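Local atomic coordinates of tailspike protein (Siphovirus 9NA, PDB entry 3RIQ), a protein that probably binds the lipopolysaccharide receptor of Salmonella and cleaves it as an endorhamnosidase, acting as the receptor-binding tailspike of the phage. Residues K79-H84 against I157-E162. Sequence-based numbering, arbitrary orientation.
Sequences KVISPH and IFTHPE
Glu162 reaches across to His84 where two successive rungs of a right-handed parallel beta-helix stack. Its CB packs 3.4 Å from His84 ND1 and faces the carbonyl of Pro83; CG continues past that carbonyl, and the chain stays extended until OE1 accepts ND1-H at 2.8 Å. OE1 uses its anti lone pair, but the bond is bent (140°) and lies 22° out of the imidazole plane, the ring and carboxylate planes standing 65° apart. OE2 turns to Asn183 and to Asn155 of the second subunit, while Thr164 takes NE2, so both groups are held against rotation. At the other end Val80 CB sits over the centre of the Phe158 ring, 3.8 Å from its centroid. Between them, Ser82 and His160 both adopt the left-handed alpha backbone conformation; one water joins Ser82 OG (2.9 Å), Thr159 OG1 and His160 ND1, and His160 NE2 bonds Glu179 of the second subunit. Backbone bonds of the parallel pairing, Val80 N to Ile157 O (2.8 Å) before the kink and Glu162 N to Pro83 O after it, let both chains bend in step. Strand 79-87 lies between strands 56-59 and 156-159, and strand 176-179 continues the stack beyond Thr159 and Pro161.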
ATOM      1  N   LYS A  79       6.331 -32.824  -5.448  1.00 12.41           N
ATOM      2  CA  LYS A  79       5.203 -31.966  -5.123  1.00 11.61           C
ATOM      3  C   LYS A  79       4.185 -32.745  -4.312  1.00 11.99           C
ATOM      4  O   LYS A  79       3.936 -33.923  -4.625  1.00 12.59           O
ATOM      5  CB  LYS A  79       4.544 -31.408  -6.397  1.00 12.18           C
ATOM      6  CG  LYS A  79       3.461 -30.354  -6.145  1.00 16.03           C
ATOM      7  CD  LYS A  79       2.888 -29.840  -7.472  1.00 16.95           C
ATOM      8  CE  LYS A  79       3.874 -28.886  -8.180  1.00 14.87           C
ATOM      9  NZ  LYS A  79       3.432 -28.514  -9.594  1.00 17.34           N
ATOM     10  N   VAL A  80       3.607 -32.108  -3.292  1.00 10.64           N
ATOM     11  CA  VAL A  80       2.617 -32.741  -2.427  1.00 11.18           C
ATOM     12  C   VAL A  80       1.331 -31.927  -2.541  1.00 10.52           C
ATOM     13  O   VAL A  80       1.292 -30.709  -2.211  1.00 11.48           O
ATOM     14  CB  VAL A  80       3.129 -32.819  -0.952  1.00 11.25           C
ATOM     15  CG1 VAL A  80       2.127 -33.582  -0.074  1.00 12.56           C
ATOM     16  CG2 VAL A  80       4.507 -33.510  -0.897  1.00 13.89           C
ATOM     17  N   ILE A  81       0.287 -32.570  -3.059  1.00 11.77           N
ATOM     18  CA  ILE A  81      -0.919 -31.858  -3.509  1.00 11.41           C
ATOM     19  C   ILE A  81      -2.078 -32.107  -2.548  1.00 12.01           C
ATOM     20  O   ILE A  81      -2.536 -33.247  -2.364  1.00 11.86           O
ATOM     21  CB  ILE A  81      -1.312 -32.329  -4.927  1.00 11.99           C
ATOM     22  CG1 ILE A  81      -0.109 -32.157  -5.875  1.00 13.87           C
ATOM     23  CG2 ILE A  81      -2.532 -31.579  -5.440  1.00 13.00           C
ATOM     24  CD1 ILE A  81      -0.359 -32.668  -7.277  1.00 19.41           C
ATOM     25  N   SER A  82      -2.509 -31.027  -1.909  1.00 11.15           N
ATOM     26  CA  SER A  82      -3.641 -31.022  -0.975  1.00 11.53           C
ATOM     27  C   SER A  82      -3.595 -32.071   0.139  1.00 11.30           C
ATOM     28  O   SER A  82      -4.595 -32.693   0.425  1.00 12.01           O
ATOM     29  CB  SER A  82      -4.954 -31.170  -1.717  1.00 12.14           C
ATOM     30  OG  SER A  82      -5.095 -30.158  -2.709  1.00 14.65           O
ATOM     31  N   PRO A  83      -2.479 -32.200   0.841  1.00 10.91           N
ATOM     32  CA  PRO A  83      -2.518 -33.095   1.990  1.00 11.59           C
ATOM     33  C   PRO A  83      -3.372 -32.518   3.106  1.00 11.85           C
ATOM     34  O   PRO A  83      -3.635 -31.321   3.139  1.00 12.40           O
ATOM     35  CB  PRO A  83      -1.058 -33.111   2.444  1.00 11.01           C
ATOM     36  CG  PRO A  83      -0.542 -31.750   2.036  1.00 11.08           C
ATOM     37  CD  PRO A  83      -1.193 -31.479   0.741  1.00 11.54           C
ATOM     38  N   HIS A  84      -3.808 -33.403   3.996  1.00 12.39           N
ATOM     39  CA  HIS A  84      -4.631 -33.016   5.147  1.00 11.69           C
ATOM     40  C   HIS A  84      -4.221 -33.809   6.385  1.00 12.23           C
ATOM     41  O   HIS A  84      -4.389 -35.016   6.413  1.00 13.63           O
ATOM     42  CB  HIS A  84      -6.115 -33.261   4.840  1.00 12.86           C
ATOM     43  CG  HIS A  84      -7.058 -32.695   5.863  1.00 12.59           C
ATOM     44  ND1 HIS A  84      -8.176 -31.972   5.505  1.00 16.57           N
ATOM     45  CD2 HIS A  84      -7.079 -32.767   7.222  1.00 14.98           C
ATOM     46  CE1 HIS A  84      -8.832 -31.612   6.603  1.00 15.46           C
ATOM     47  NE2 HIS A  84      -8.198 -32.100   7.653  1.00 14.99           N
ATOM     48  N   ILE A 157       7.380 -28.623  -3.269  1.00 10.35           N
ATOM     49  CA  ILE A 157       6.237 -27.705  -3.256  1.00 10.45           C
ATOM     50  C   ILE A 157       5.034 -28.403  -2.642  1.00 10.53           C
ATOM     51  O   ILE A 157       4.702 -29.511  -3.058  1.00 11.52           O
ATOM     52  CB  ILE A 157       5.901 -27.190  -4.723  1.00 10.21           C
ATOM     53  CG1 ILE A 157       7.134 -26.508  -5.357  1.00 12.06           C
ATOM     54  CG2 ILE A 157       4.666 -26.253  -4.696  1.00 11.80           C
ATOM     55  CD1 ILE A 157       6.923 -26.095  -6.801  1.00 12.26           C
ATOM     56  N   PHE A 158       4.400 -27.756  -1.664  1.00 10.38           N
ATOM     57  CA  PHE A 158       3.118 -28.204  -1.119  1.00 10.93           C
ATOM     58  C   PHE A 158       2.051 -27.259  -1.640  1.00 11.33           C
ATOM     59  O   PHE A 158       2.178 -26.047  -1.450  1.00 12.71           O
ATOM     60  CB  PHE A 158       3.132 -28.136   0.432  1.00 10.50           C
ATOM     61  CG  PHE A 158       3.720 -29.350   1.100  1.00 10.28           C
ATOM     62  CD1 PHE A 158       5.046 -29.728   0.867  1.00 11.82           C
ATOM     63  CD2 PHE A 158       2.959 -30.074   2.013  1.00 12.56           C
ATOM     64  CE1 PHE A 158       5.593 -30.902   1.487  1.00 11.86           C
ATOM     65  CE2 PHE A 158       3.493 -31.225   2.649  1.00 12.62           C
ATOM     66  CZ  PHE A 158       4.841 -31.628   2.387  1.00 11.33           C
ATOM     67  N   THR A 159       0.995 -27.787  -2.230  1.00 10.40           N
ATOM     68  CA  THR A 159      -0.109 -26.955  -2.658  1.00 10.64           C
ATOM     69  C   THR A 159      -1.384 -27.213  -1.874  1.00 11.33           C
ATOM     70  O   THR A 159      -1.822 -28.323  -1.707  1.00 12.28           O
ATOM     71  CB  THR A 159      -0.370 -27.049  -4.179  1.00 10.60           C
ATOM     72  OG1 THR A 159      -0.771 -28.377  -4.578  1.00 11.26           O
ATOM     73  CG2 THR A 159       0.891 -26.668  -4.918  1.00 12.98           C
ATOM     74  N   HIS A 160      -1.963 -26.126  -1.402  1.00 10.57           N
ATOM     75  CA  HIS A 160      -3.238 -26.172  -0.682  1.00  9.71           C
ATOM     76  C   HIS A 160      -3.297 -27.168   0.466  1.00 11.09           C
ATOM     77  O   HIS A 160      -4.258 -27.926   0.603  1.00 10.95           O
ATOM     78  CB  HIS A 160      -4.407 -26.400  -1.654  1.00 10.78           C
ATOM     79  CG  HIS A 160      -4.386 -25.496  -2.854  1.00 10.37           C
ATOM     80  ND1 HIS A 160      -4.094 -25.941  -4.133  1.00 12.65           N
ATOM     81  CD2 HIS A 160      -4.648 -24.173  -2.965  1.00 11.04           C
ATOM     82  CE1 HIS A 160      -4.171 -24.925  -4.980  1.00 11.34           C
ATOM     83  NE2 HIS A 160      -4.499 -23.838  -4.292  1.00 12.04           N
ATOM     84  N   PRO A 161      -2.280 -27.180   1.323  1.00 10.19           N
ATOM     85  CA  PRO A 161      -2.365 -28.086   2.467  1.00 11.09           C
ATOM     86  C   PRO A 161      -3.446 -27.709   3.448  1.00 10.91           C
ATOM     87  O   PRO A 161      -3.691 -26.534   3.670  1.00 10.87           O
ATOM     88  CB  PRO A 161      -0.990 -27.961   3.106  1.00 11.60           C
ATOM     89  CG  PRO A 161      -0.569 -26.508   2.809  1.00 10.98           C
ATOM     90  CD  PRO A 161      -1.070 -26.336   1.366  1.00 10.70           C
ATOM     91  N   GLU A 162      -4.014 -28.722   4.080  1.00 10.90           N
ATOM     92  CA  GLU A 162      -5.097 -28.556   5.064  1.00 11.39           C
ATOM     93  C   GLU A 162      -4.726 -29.205   6.392  1.00 11.84           C
ATOM     94  O   GLU A 162      -3.746 -29.972   6.471  1.00 11.75           O
ATOM     95  CB  GLU A 162      -6.373 -29.244   4.543  1.00 12.08           C
ATOM     96  CG  GLU A 162      -6.769 -28.838   3.132  1.00 12.92           C
ATOM     97  CD  GLU A 162      -8.144 -29.337   2.708  1.00 15.45           C
ATOM     98  OE1 GLU A 162      -8.758 -30.199   3.392  1.00 19.13           O
ATOM     99  OE2 GLU A 162      -8.640 -28.865   1.669  1.00 14.75           O
TER
HETATM  100  O   HOH W   1      -3.595 -28.574  -4.597  1.00 12.85           O